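Long-range contacts in biofilm-associated surface protein (Staphylococcus aureus, PDB 7C7U), which is a cell-wall-anchored surface protein that takes part in biofilm formation and probably acts as a calcium-responsive switch for functional amyloid assembly: residues 431-436 with 452-457; 427-432 with 507-512; 458-463 with 475-480; 388-393 with 407-412; 527-532 with 599-604. All coordinates share one frame; numbering follows the deposited sequence.

Along the chain contact 4 comes first, then contacts 1 and 2, which start from the same loop after helix 420-427, and last contact 5; contact 3 falls between the two halves of contact 2. Contacts 1 and 2 have centres about 9 Å apart and share one calcium ion; contact 3, about 11 Å from contact 1 centre to centre, lies on the seven-stranded sheet that contact 2 also reaches. Contact 4, its centre about 17 Å from that of contact 1, belongs to the preceding calcium-binding loops. Contact 5, about 16 Å from contact 1 between centres, closes the last beta domain. Calcium thus ties the loop-and-helix segment to the beta domain after it, consistent with ion-dependent control of the protein's shape.

Contact 1: 431-436 with 452-457; sequences PLVGKP and VPLKEG. With CA (calcium ion), chain G.
Val452 pushes its CG2 branch into a hollow lined by Val433, Gly434 and Pro436, with CG2 3.4 Å from Gly434 O and 3.9 Å from Val433 CG1. The Val452 chi1 of 55° turns CG2 anti to the backbone N, straight at that hollow, and buries Gly434 O, which finds no polar partner. One step on, Gly434 has no side chain, and the ring of Pro453 moves into the room, CG lying 4.2 Å from Gly434 CA. Leu454 CD2 runs alongside Val433 CG2, 3.8 Å away. At the other end Leu432 reaches across with CD1, 3.5 Å from Gly457 C, while Lys455 rests its CB and CG on Leu432 O before its chain bends away. The two loops run antiparallel, bridged once at Val433 and Leu454: Lys455 N gives a bond to Leu432 O and Gly434 N one to Pro453 O, both 2.9 Å. Val433 O meanwhile turns to the calcium ion that Ser430 and Glu509 also bind. The contact lies between helix 420-427, whose Val424 touches Pro431, and strand 509-516, where Glu509 packs on Pro436; it leads into strand 437-442 and follows strand 447-451.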
# COMPACT_ATOMS: atom_id res chain seq x y z
N PRO A 431 13.38 -6.98 6.16
CA PRO A 431 12.30 -6.82 7.14
C PRO A 431 11.38 -8.03 7.21
O PRO A 431 10.38 -7.99 7.94
CB PRO A 431 11.56 -5.59 6.59
CG PRO A 431 11.66 -5.79 5.07
CD PRO A 431 13.02 -6.45 4.83
N LEU A 432 11.66 -9.05 6.41
CA LEU A 432 10.88 -10.28 6.38
C LEU A 432 11.61 -11.43 7.07
O LEU A 432 11.09 -12.55 7.08
CB LEU A 432 10.56 -10.66 4.93
CG LEU A 432 9.97 -9.51 4.12
CD1 LEU A 432 9.60 -9.93 2.69
CD2 LEU A 432 8.75 -8.97 4.85
N VAL A 433 12.79 -11.17 7.63
CA VAL A 433 13.65 -12.22 8.18
C VAL A 433 14.07 -11.79 9.58
O VAL A 433 14.87 -10.85 9.73
CB VAL A 433 14.88 -12.49 7.29
CG1 VAL A 433 15.83 -13.53 7.97
CG2 VAL A 433 14.46 -12.94 5.90
N GLY A 434 13.57 -12.48 10.60
CA GLY A 434 13.95 -12.21 11.97
C GLY A 434 15.34 -12.67 12.37
O GLY A 434 16.22 -12.87 11.52
N LYS A 435 15.57 -12.83 13.67
CA LYS A 435 16.89 -13.14 14.20
C LYS A 435 17.13 -14.65 14.19
O LYS A 435 16.32 -15.41 14.75
CB LYS A 435 17.04 -12.60 15.61
CG LYS A 435 18.45 -12.63 16.18
CD LYS A 435 18.45 -12.15 17.60
CE LYS A 435 19.86 -11.97 18.13
NZ LYS A 435 19.84 -11.75 19.62
N PRO A 436 18.21 -15.12 13.58
CA PRO A 436 18.47 -16.56 13.58
C PRO A 436 18.75 -17.05 14.99
O PRO A 436 19.24 -16.31 15.84
CB PRO A 436 19.70 -16.70 12.68
CG PRO A 436 20.41 -15.40 12.76
CD PRO A 436 19.32 -14.35 13.00
N VAL A 452 14.99 -19.69 11.90
CA VAL A 452 14.93 -18.23 11.83
C VAL A 452 13.53 -17.86 11.35
O VAL A 452 12.99 -18.54 10.47
CB VAL A 452 16.06 -17.68 10.93
CG1 VAL A 452 16.01 -18.31 9.55
CG2 VAL A 452 16.01 -16.15 10.86
N PRO A 453 12.91 -16.82 11.91
CA PRO A 453 11.57 -16.43 11.44
C PRO A 453 11.65 -15.91 10.02
O PRO A 453 12.45 -15.02 9.72
CB PRO A 453 11.14 -15.33 12.43
CG PRO A 453 12.02 -15.51 13.63
CD PRO A 453 13.33 -16.01 13.07
N LEU A 454 10.83 -16.50 9.14
CA LEU A 454 10.70 -16.08 7.76
C LEU A 454 9.24 -15.70 7.51
O LEU A 454 8.33 -16.49 7.80
CB LEU A 454 11.12 -17.18 6.78
CG LEU A 454 12.57 -17.67 6.91
CD1 LEU A 454 12.80 -18.89 6.02
CD2 LEU A 454 13.58 -16.56 6.61
N LYS A 455 9.03 -14.52 6.96
CA LYS A 455 7.69 -13.99 6.71
C LYS A 455 7.31 -14.18 5.25
O LYS A 455 8.15 -14.44 4.39
CB LYS A 455 7.63 -12.53 7.14
CG LYS A 455 8.08 -12.33 8.58
CD LYS A 455 7.31 -13.29 9.50
CE LYS A 455 7.99 -13.44 10.85
NZ LYS A 455 7.13 -14.15 11.85
N GLU A 456 6.01 -14.02 4.96
CA GLU A 456 5.42 -14.63 3.77
C GLU A 456 6.13 -14.22 2.48
O GLU A 456 6.19 -15.00 1.53
CB GLU A 456 3.92 -14.30 3.69
CG GLU A 456 3.13 -15.17 2.69
CD GLU A 456 2.85 -14.51 1.34
OE1 GLU A 456 3.72 -13.76 0.84
OE2 GLU A 456 1.76 -14.76 0.77
N GLY A 457 6.68 -13.02 2.43
CA GLY A 457 7.34 -12.65 1.19
C GLY A 457 8.83 -12.94 1.10
O GLY A 457 9.47 -12.61 0.09
CA CA G . 14.71 -8.53 9.94

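Contact 2: 427-432 with 507-512; sequences YKTSPL and NDEVNT. With CA (calcium ion), chain G.
The carboxamide of Asn507 and the carboxylate of Glu509 are the flat groups that meet the loop 427-432. Asn507 uses an amide N-H within its own plane: ND2 bonds Tyr427 O at 2.7 Å, nearly straight at 167°, with Lys428 CB beside the nitrogen. Against the Glu509 carboxylate sits Thr429 CB, 3.6 Å from OE1, the two side chains crossing at about a right angle. OE1 itself binds the calcium ion at 2.3 Å, and OE2 is held by a salt bridge to Lys418. Bent at chi2 (-69°), the Glu509 chain folds back to the metal, where Ser430 O joins it at 2.4 Å. Asp414, Asp416, Glu423 and Val433 complete this site, which pins the end of helix 420-427 to the start of strand 509-516 in the seven-stranded mixed sheet. Lys428, with positive phi, is where the chain leaves the helix; its O accepts from Asn507 N at 3.0 Å. Thr429 CG2 lies against Asn507 O, while its OG1 turns to Glu423. A water joins Ser430 N to Asn507 O. Within the loop, Ser430 OG accepts from Leu432 N at 2.9 Å, an ST turn.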
# COMPACT_ATOMS: atom_id res chain seq x y z
N TYR A 427 19.59 -0.67 8.59
CA TYR A 427 20.35 -1.90 8.75
C TYR A 427 20.68 -2.56 7.42
O TYR A 427 21.63 -3.34 7.35
CB TYR A 427 19.59 -2.89 9.63
CG TYR A 427 19.37 -2.39 11.04
CD1 TYR A 427 20.31 -2.65 12.04
CD2 TYR A 427 18.24 -1.65 11.37
CE1 TYR A 427 20.12 -2.19 13.33
CE2 TYR A 427 18.04 -1.19 12.65
CZ TYR A 427 18.98 -1.46 13.63
OH TYR A 427 18.78 -1.00 14.92
N LYS A 428 19.90 -2.26 6.38
CA LYS A 428 19.99 -2.93 5.09
C LYS A 428 19.85 -4.44 5.27
O LYS A 428 20.59 -5.23 4.67
CB LYS A 428 21.27 -2.54 4.36
CG LYS A 428 21.52 -1.05 4.45
CD LYS A 428 21.70 -0.40 3.10
CE LYS A 428 21.97 1.09 3.27
NZ LYS A 428 22.59 1.69 2.06
N THR A 429 18.92 -4.82 6.13
CA THR A 429 18.56 -6.20 6.36
C THR A 429 17.12 -6.41 5.93
O THR A 429 16.32 -5.46 5.89
CB THR A 429 18.69 -6.60 7.84
OG1 THR A 429 18.10 -5.58 8.68
CG2 THR A 429 20.15 -6.79 8.22
N SER A 430 16.80 -7.65 5.66
CA SER A 430 15.44 -7.97 5.26
C SER A 430 14.46 -7.73 6.41
O SER A 430 14.67 -8.22 7.53
CB SER A 430 15.34 -9.39 4.78
OG SER A 430 13.99 -9.79 4.82
N PRO A 431 13.38 -6.98 6.16
CA PRO A 431 12.30 -6.82 7.14
C PRO A 431 11.38 -8.03 7.21
O PRO A 431 10.38 -7.99 7.94
CB PRO A 431 11.56 -5.59 6.59
CG PRO A 431 11.66 -5.79 5.07
CD PRO A 431 13.02 -6.45 4.83
N LEU A 432 11.66 -9.05 6.41
CA LEU A 432 10.88 -10.28 6.38
C LEU A 432 11.61 -11.43 7.07
O LEU A 432 11.09 -12.55 7.08
CB LEU A 432 10.56 -10.66 4.93
CG LEU A 432 9.97 -9.51 4.12
CD1 LEU A 432 9.60 -9.93 2.69
CD2 LEU A 432 8.75 -8.97 4.85
N ASN A 507 23.01 -6.88 3.95
CA ASN A 507 23.47 -7.39 5.23
C ASN A 507 22.65 -8.59 5.69
O ASN A 507 21.46 -8.70 5.40
CB ASN A 507 23.41 -6.29 6.30
CG ASN A 507 24.44 -5.20 6.07
OD1 ASN A 507 25.50 -5.45 5.52
ND2 ASN A 507 24.10 -3.97 6.45
N ASP A 508 23.31 -9.49 6.43
CA ASP A 508 22.67 -10.71 6.91
C ASP A 508 22.04 -10.48 8.28
O ASP A 508 22.48 -9.61 9.04
CB ASP A 508 23.69 -11.85 7.02
CG ASP A 508 24.41 -12.13 5.71
OD1 ASP A 508 23.86 -11.77 4.63
OD2 ASP A 508 25.52 -12.69 5.76
N GLU A 509 21.02 -11.27 8.59
CA GLU A 509 20.56 -11.37 9.96
C GLU A 509 21.48 -12.33 10.71
O GLU A 509 21.73 -13.44 10.23
CB GLU A 509 19.11 -11.86 10.01
CG GLU A 509 18.07 -10.83 9.46
CD GLU A 509 17.93 -9.61 10.36
OE1 GLU A 509 17.01 -8.80 10.14
OE2 GLU A 509 18.72 -9.45 11.32
N VAL A 510 22.00 -11.89 11.87
CA VAL A 510 23.06 -12.61 12.57
C VAL A 510 22.66 -12.91 14.01
O VAL A 510 21.87 -12.20 14.64
CB VAL A 510 24.40 -11.82 12.57
CG1 VAL A 510 24.99 -11.72 11.17
CG2 VAL A 510 24.20 -10.43 13.19
N ASN A 511 23.23 -14.00 14.52
CA ASN A 511 23.26 -14.31 15.95
C ASN A 511 24.56 -15.07 16.18
O ASN A 511 25.23 -15.48 15.23
CB ASN A 511 22.02 -15.12 16.37
CG ASN A 511 21.76 -15.07 17.87
OD1 ASN A 511 22.43 -14.36 18.61
ND2 ASN A 511 20.78 -15.84 18.32
N THR A 512 24.93 -15.24 17.45
CA THR A 512 26.10 -16.03 17.81
C THR A 512 25.71 -17.27 18.60
O THR A 512 24.71 -17.29 19.31
CB THR A 512 27.13 -15.23 18.61
OG1 THR A 512 26.49 -14.65 19.75
CG2 THR A 512 27.74 -14.13 17.74
CA CA G . 14.71 -8.53 9.94
O HOH W 1 18.96 -9.58 5.51

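Contact 3: 458-463 with 475-480; sequences AATQTA and TATVNS
Ala463 and Ala476 form an antiparallel hydrogen-bonded pair at the open end of a beta hairpin, strands 462-466 and 472-477, the latter an outermost strand of a seven-stranded mixed sheet. Backbone hydrogen bonds carry the pairing, with Ala463 N to Ala476 O at 2.8 Å and Ala476 N to Ala463 O at 2.9 Å. Thr462 and Thr477 are the neighbouring non-hydrogen-bonded pair. Beyond the strands the link continues in altered form: Val478 N reaches Gln461 O at 3.1 Å from above the carbonyl plane, 41° out of it. One step further a water stands in for a direct bond, accepting from Gln461 N and giving to Val478 O. Weaker CA-H...O contacts add to these, from Thr475 CA to Ala463 O and from Thr462 CA to Ala476 O. Side-chain packing differs on the two faces. On the face of Ala463 and Ala476, Val478 CG2 wedges between Ala463 CB at 3.9 Å and Gln461 CB at 3.7 Å; strands 494-501 and 483-487 cover this side with Ile498, Ile500 and Val486. On the face of Thr462 and Thr477, Thr462 CG2 lies 3.3 Å from Ala476 O and Thr477 CG2 rests near Gln461 O. Thr460 and Thr477 both turn CG2 anti to the backbone N (chi1 -77° and -62°), and these two methyls meet 3.8 Å apart.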
# COMPACT_ATOMS: atom_id res chain seq x y z
N ALA A 458 9.41 -13.55 2.13
CA ALA A 458 10.86 -13.70 2.20
C ALA A 458 11.40 -14.45 0.99
O ALA A 458 10.77 -15.38 0.47
CB ALA A 458 11.26 -14.42 3.49
N ALA A 459 12.58 -14.02 0.53
CA ALA A 459 13.33 -14.72 -0.50
C ALA A 459 13.93 -16.01 0.06
O ALA A 459 13.82 -16.32 1.25
CB ALA A 459 14.43 -13.80 -1.03
N THR A 460 14.57 -16.79 -0.82
CA THR A 460 15.28 -17.98 -0.36
C THR A 460 16.58 -17.55 0.32
O THR A 460 17.40 -16.84 -0.28
CB THR A 460 15.56 -18.93 -1.52
OG1 THR A 460 14.35 -19.63 -1.85
CG2 THR A 460 16.63 -19.96 -1.12
N GLN A 461 16.76 -17.97 1.57
CA GLN A 461 17.90 -17.56 2.37
C GLN A 461 18.98 -18.63 2.35
O GLN A 461 18.71 -19.82 2.15
CB GLN A 461 17.49 -17.29 3.82
CG GLN A 461 16.22 -16.49 3.97
CD GLN A 461 16.42 -15.03 3.65
OE1 GLN A 461 17.40 -14.41 4.07
NE2 GLN A 461 15.48 -14.46 2.90
N THR A 462 20.22 -18.18 2.56
CA THR A 462 21.36 -19.06 2.77
C THR A 462 21.93 -18.82 4.17
O THR A 462 22.22 -17.68 4.54
CB THR A 462 22.44 -18.84 1.70
OG1 THR A 462 21.87 -19.05 0.41
CG2 THR A 462 23.64 -19.81 1.91
N ALA A 463 22.07 -19.89 4.93
CA ALA A 463 22.67 -19.82 6.25
C ALA A 463 24.15 -20.14 6.16
O ALA A 463 24.55 -21.07 5.44
CB ALA A 463 21.98 -20.79 7.22
N THR A 475 27.89 -23.77 4.93
CA THR A 475 26.74 -23.07 4.35
C THR A 475 25.64 -24.06 4.00
O THR A 475 25.90 -25.24 3.72
CB THR A 475 27.11 -22.29 3.07
OG1 THR A 475 27.39 -23.21 2.00
CG2 THR A 475 28.32 -21.38 3.29
N ALA A 476 24.40 -23.57 4.02
CA ALA A 476 23.25 -24.39 3.62
C ALA A 476 22.10 -23.48 3.20
O ALA A 476 22.08 -22.29 3.51
CB ALA A 476 22.81 -25.32 4.75
N THR A 477 21.12 -24.07 2.52
CA THR A 477 19.89 -23.37 2.20
C THR A 477 18.90 -23.53 3.34
O THR A 477 18.63 -24.64 3.80
CB THR A 477 19.27 -23.87 0.89
OG1 THR A 477 20.18 -23.64 -0.19
CG2 THR A 477 17.96 -23.13 0.59
N VAL A 478 18.34 -22.40 3.80
CA VAL A 478 17.30 -22.44 4.81
C VAL A 478 16.03 -23.01 4.19
O VAL A 478 15.62 -22.59 3.09
CB VAL A 478 17.05 -21.04 5.39
CG1 VAL A 478 16.11 -21.10 6.61
CG2 VAL A 478 18.37 -20.37 5.76
N ASN A 479 15.41 -23.97 4.87
CA ASN A 479 14.14 -24.52 4.43
C ASN A 479 13.05 -23.46 4.51
O ASN A 479 13.19 -22.44 5.17
CB ASN A 479 13.76 -25.74 5.28
CG ASN A 479 14.90 -26.73 5.40
OD1 ASN A 479 15.49 -27.12 4.40
ND2 ASN A 479 15.23 -27.12 6.64
N SER A 480 11.93 -23.73 3.82
CA SER A 480 10.89 -22.70 3.75
C SER A 480 10.26 -22.46 5.12
O SER A 480 9.80 -21.34 5.39
CB SER A 480 9.82 -23.08 2.73
OG SER A 480 8.89 -23.99 3.28
O HOH W 2 14.81 -19.74 2.76

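Contact 4: 388-393 with 407-412; sequences QDYDKD and DAENED. With CA (calcium ion), chain E; CA (calcium ion), chain D; CA (calcium ion), chain F.
Asp391 OD2 binds a calcium ion at 2.5 Å together with two carbonyl oxygens from across the contact, Asp407 O and Asn410 O, the former 2.3 Å from the metal. Asp391 OD1 binds a second calcium ion at 2.4 Å, so its carboxylate bridges both, and Asp393 does the same, OD2 meeting the first ion and OD1 the second. A chi1 of 54° in Asp391 and 64° in Asp393 swings each carboxylate in between the two ions. The gathered negative charge is probably tolerated because the ions offset it. Asp389 OD1 and a water also bind the second ion, whose site with Leu395 and Glu400 has the ligand spacing of an EF-hand loop. Glu409 CG stands over one face of the Tyr390 ring, 4.2 Å from its centroid and 22° off the normal, a CH-pi contact. Glu411 CB packs against Asp393 CB at 3.8 Å. In Asx turns, Asp407 OD1 accepts from Glu409 N at 2.8 Å and Asn410 OD1 from Asp412 N. Asp412 OD1 starts the next calcium site. The first loop follows strand 381-388; helix 397-404 joins it to the second. Glu400 of that helix binds both ions, and Asp420 at the start of helix 420-427 adds a ligand to the first.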
# COMPACT_ATOMS: atom_id res chain seq x y z
N GLN A 388 -0.20 7.12 2.60
CA GLN A 388 -0.49 6.58 3.92
C GLN A 388 0.68 5.74 4.42
O GLN A 388 1.32 5.03 3.64
CB GLN A 388 -1.77 5.75 3.85
CG GLN A 388 -2.45 5.50 5.14
CD GLN A 388 -3.86 4.99 4.93
OE1 GLN A 388 -4.74 5.73 4.48
NE2 GLN A 388 -4.08 3.71 5.20
N ASP A 389 0.98 5.85 5.72
CA ASP A 389 1.97 5.00 6.41
C ASP A 389 1.22 4.48 7.63
O ASP A 389 1.40 4.99 8.74
CB ASP A 389 3.22 5.79 6.77
CG ASP A 389 4.33 4.93 7.43
OD1 ASP A 389 4.15 3.72 7.59
OD2 ASP A 389 5.38 5.50 7.77
N TYR A 390 0.36 3.49 7.39
CA TYR A 390 -0.62 3.10 8.41
C TYR A 390 0.05 2.80 9.75
O TYR A 390 -0.46 3.19 10.80
CB TYR A 390 -1.42 1.90 7.92
CG TYR A 390 -2.52 1.48 8.87
CD1 TYR A 390 -2.24 0.77 10.03
CD2 TYR A 390 -3.85 1.82 8.61
CE1 TYR A 390 -3.25 0.40 10.91
CE2 TYR A 390 -4.86 1.46 9.47
CZ TYR A 390 -4.56 0.75 10.62
OH TYR A 390 -5.58 0.39 11.48
N ASP A 391 1.21 2.15 9.71
CA ASP A 391 1.89 1.73 10.93
C ASP A 391 3.06 2.62 11.32
O ASP A 391 3.83 2.26 12.22
CB ASP A 391 2.36 0.28 10.77
CG ASP A 391 3.21 0.07 9.53
OD1 ASP A 391 3.80 1.04 9.03
OD2 ASP A 391 3.32 -1.09 9.08
N LYS A 392 3.23 3.77 10.67
CA LYS A 392 4.26 4.75 11.01
C LYS A 392 5.65 4.10 11.15
O LYS A 392 6.39 4.35 12.10
CB LYS A 392 3.88 5.50 12.30
CG LYS A 392 2.44 6.08 12.31
CD LYS A 392 2.09 6.84 13.59
CE LYS A 392 2.60 8.27 13.68
NZ LYS A 392 3.17 8.80 12.43
N ASP A 393 6.01 3.25 10.19
CA ASP A 393 7.37 2.71 10.14
C ASP A 393 8.24 3.37 9.07
O ASP A 393 9.37 2.92 8.83
CB ASP A 393 7.36 1.19 9.93
CG ASP A 393 6.77 0.78 8.60
OD1 ASP A 393 6.56 1.64 7.72
OD2 ASP A 393 6.50 -0.43 8.43
N ASP A 407 4.61 -6.00 5.86
CA ASP A 407 3.23 -5.75 6.25
C ASP A 407 3.03 -4.24 6.43
O ASP A 407 3.80 -3.58 7.14
CB ASP A 407 2.93 -6.52 7.55
CG ASP A 407 1.47 -6.46 7.96
OD1 ASP A 407 0.69 -5.63 7.43
OD2 ASP A 407 1.09 -7.25 8.85
N ALA A 408 2.00 -3.69 5.74
CA ALA A 408 1.66 -2.27 5.83
C ALA A 408 0.97 -1.89 7.14
O ALA A 408 0.84 -0.69 7.43
CB ALA A 408 0.77 -1.86 4.65
N GLU A 409 0.50 -2.87 7.93
CA GLU A 409 -0.17 -2.63 9.21
C GLU A 409 0.59 -3.25 10.39
O GLU A 409 -0.01 -3.62 11.39
CB GLU A 409 -1.61 -3.15 9.18
CG GLU A 409 -2.48 -2.57 8.06
CD GLU A 409 -2.78 -3.59 6.97
OE1 GLU A 409 -1.85 -4.32 6.56
OE2 GLU A 409 -3.94 -3.66 6.51
N ASN A 410 1.91 -3.41 10.26
CA ASN A 410 2.76 -3.84 11.37
C ASN A 410 4.11 -3.17 11.19
O ASN A 410 4.77 -3.39 10.18
CB ASN A 410 2.92 -5.37 11.40
CG ASN A 410 3.73 -5.87 12.62
OD1 ASN A 410 4.42 -5.10 13.29
ND2 ASN A 410 3.63 -7.17 12.89
N GLU A 411 4.51 -2.35 12.15
CA GLU A 411 5.78 -1.65 11.99
C GLU A 411 6.99 -2.57 12.14
O GLU A 411 8.10 -2.14 11.80
CB GLU A 411 5.87 -0.47 12.98
CG GLU A 411 6.03 -0.82 14.46
CD GLU A 411 4.71 -1.14 15.13
OE1 GLU A 411 4.73 -1.64 16.28
OE2 GLU A 411 3.65 -0.85 14.54
N ASP A 412 6.81 -3.82 12.58
CA ASP A 412 7.94 -4.77 12.76
C ASP A 412 7.43 -6.13 12.28
O ASP A 412 7.07 -6.99 13.09
CB ASP A 412 8.43 -4.79 14.21
CG ASP A 412 9.61 -5.75 14.42
OD1 ASP A 412 10.24 -6.16 13.42
OD2 ASP A 412 9.88 -6.08 15.59
CA CA E . 5.34 -2.17 7.99
CA CA D . 4.36 1.57 6.72
CA CA F . 11.92 -6.35 11.90
O HOH W 3 1.96 1.01 6.00

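Contact 5: 527-532 with 599-604; sequences NPVDDN and ITVTDA
Asp530 and Thr602 form a single backbone bridge, CA to CA 4.6 Å, between two segments that run the same way, their end-to-end directions 32° apart. Thr602 bonds to both neighbours of Asp530, its N to Val529 O at 3.0 Å and its O from Asp531 N at 3.1 Å. Val529 O also takes a CA-H...O contact from Val601, and just before the bridge a water joins Val529 N to Thr600 O. Such parallel pairing of the opening segment of a beta domain with its closing one is consistent with an immunoglobulin-like sandwich; here the chain of strand 591-600, an outermost strand of a four-stranded antiparallel sheet, leads to this segment. Among the side chains, Val601 CG1 leans on Val529 O at 3.3 Å, while Val529 CG1 and Val601 CG2 meet more loosely, 4.3 Å apart; Leu582 touches Val601 from the neighbouring strand. Ile599 lays CG2 along Asn527 O and Pro528 CA. Ala604 pushes CB against Asp530 CG at 3.5 Å and Asn532 CB. Asp531, its chi1 of 50° turning the carboxylate to the other segment, accepts from Ala604 N at OD1, 43° above the carboxylate plane. Asp530 OD1 closes an Asx turn with Asn532 N. Asp531 OD2 and Asp603 OD1, like charges 3.6 Å apart, share a bridging water, held weakly at Asp531.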
# COMPACT_ATOMS: atom_id res chain seq x y z
N ASN A 527 12.53 -25.35 18.51
CA ASN A 527 12.07 -24.52 17.41
C ASN A 527 10.65 -24.01 17.70
O ASN A 527 9.91 -24.63 18.46
CB ASN A 527 12.08 -25.30 16.09
CG ASN A 527 13.48 -25.57 15.58
OD1 ASN A 527 14.46 -25.04 16.10
ND2 ASN A 527 13.57 -26.36 14.51
N PRO A 528 10.26 -22.88 17.11
CA PRO A 528 8.91 -22.35 17.36
C PRO A 528 7.83 -23.39 17.08
O PRO A 528 7.98 -24.23 16.19
CB PRO A 528 8.82 -21.16 16.40
CG PRO A 528 10.24 -20.70 16.24
CD PRO A 528 11.07 -21.96 16.28
N VAL A 529 6.77 -23.36 17.88
CA VAL A 529 5.69 -24.33 17.81
C VAL A 529 4.36 -23.56 17.83
O VAL A 529 4.17 -22.70 18.69
CB VAL A 529 5.74 -25.33 18.98
CG1 VAL A 529 4.57 -26.30 18.91
CG2 VAL A 529 7.08 -26.09 19.00
N ASP A 530 3.46 -23.88 16.90
CA ASP A 530 2.12 -23.30 16.92
C ASP A 530 1.09 -24.40 17.16
O ASP A 530 1.40 -25.60 17.13
CB ASP A 530 1.80 -22.50 15.64
CG ASP A 530 1.78 -23.35 14.37
OD1 ASP A 530 1.28 -24.49 14.37
OD2 ASP A 530 2.25 -22.83 13.33
N ASP A 531 -0.16 -23.97 17.39
CA ASP A 531 -1.25 -24.86 17.78
C ASP A 531 -1.80 -25.67 16.61
O ASP A 531 -2.88 -26.26 16.74
CB ASP A 531 -2.38 -24.06 18.44
CG ASP A 531 -2.81 -22.85 17.64
OD1 ASP A 531 -2.91 -22.95 16.40
OD2 ASP A 531 -3.06 -21.79 18.25
N ASN A 532 -1.09 -25.70 15.48
CA ASN A 532 -1.39 -26.60 14.39
C ASN A 532 -0.31 -27.67 14.22
O ASN A 532 -0.52 -28.64 13.48
CB ASN A 532 -1.54 -25.81 13.08
CG ASN A 532 -2.35 -26.54 12.02
OD1 ASN A 532 -3.18 -27.39 12.34
ND2 ASN A 532 -2.12 -26.20 10.76
N ILE A 599 10.06 -21.41 25.07
CA ILE A 599 9.37 -21.21 23.81
C ILE A 599 7.87 -21.24 24.09
O ILE A 599 7.37 -22.16 24.75
CB ILE A 599 9.74 -22.29 22.77
CG1 ILE A 599 11.20 -22.14 22.35
CG2 ILE A 599 8.85 -22.20 21.55
CD1 ILE A 599 11.51 -20.80 21.70
N THR A 600 7.16 -20.23 23.60
CA THR A 600 5.71 -20.13 23.80
C THR A 600 5.00 -20.55 22.52
O THR A 600 5.32 -20.07 21.43
CB THR A 600 5.30 -18.71 24.20
OG1 THR A 600 6.01 -18.32 25.38
CG2 THR A 600 3.81 -18.66 24.47
N VAL A 601 4.02 -21.45 22.66
CA VAL A 601 3.24 -21.87 21.51
C VAL A 601 2.39 -20.70 21.04
O VAL A 601 1.77 -20.00 21.84
CB VAL A 601 2.39 -23.10 21.85
CG1 VAL A 601 1.62 -23.58 20.63
CG2 VAL A 601 3.27 -24.22 22.42
N THR A 602 2.37 -20.48 19.73
CA THR A 602 1.68 -19.34 19.16
C THR A 602 0.44 -19.79 18.40
O THR A 602 0.18 -20.98 18.20
CB THR A 602 2.60 -18.54 18.23
OG1 THR A 602 2.99 -19.38 17.13
CG2 THR A 602 3.83 -18.05 18.98
N ASP A 603 -0.33 -18.79 17.97
CA ASP A 603 -1.55 -19.02 17.21
C ASP A 603 -1.18 -19.26 15.75
O ASP A 603 -0.54 -18.40 15.13
CB ASP A 603 -2.49 -17.83 17.37
CG ASP A 603 -3.82 -18.04 16.67
OD1 ASP A 603 -4.68 -18.75 17.22
OD2 ASP A 603 -3.99 -17.49 15.56
N ALA A 604 -1.57 -20.41 15.21
CA ALA A 604 -1.10 -20.84 13.90
C ALA A 604 -1.59 -19.97 12.75
O ALA A 604 -1.12 -20.16 11.62
CB ALA A 604 -1.52 -22.30 13.65
O HOH W 4 6.55 -21.11 19.21
O HOH W 5 -5.52 -21.37 16.79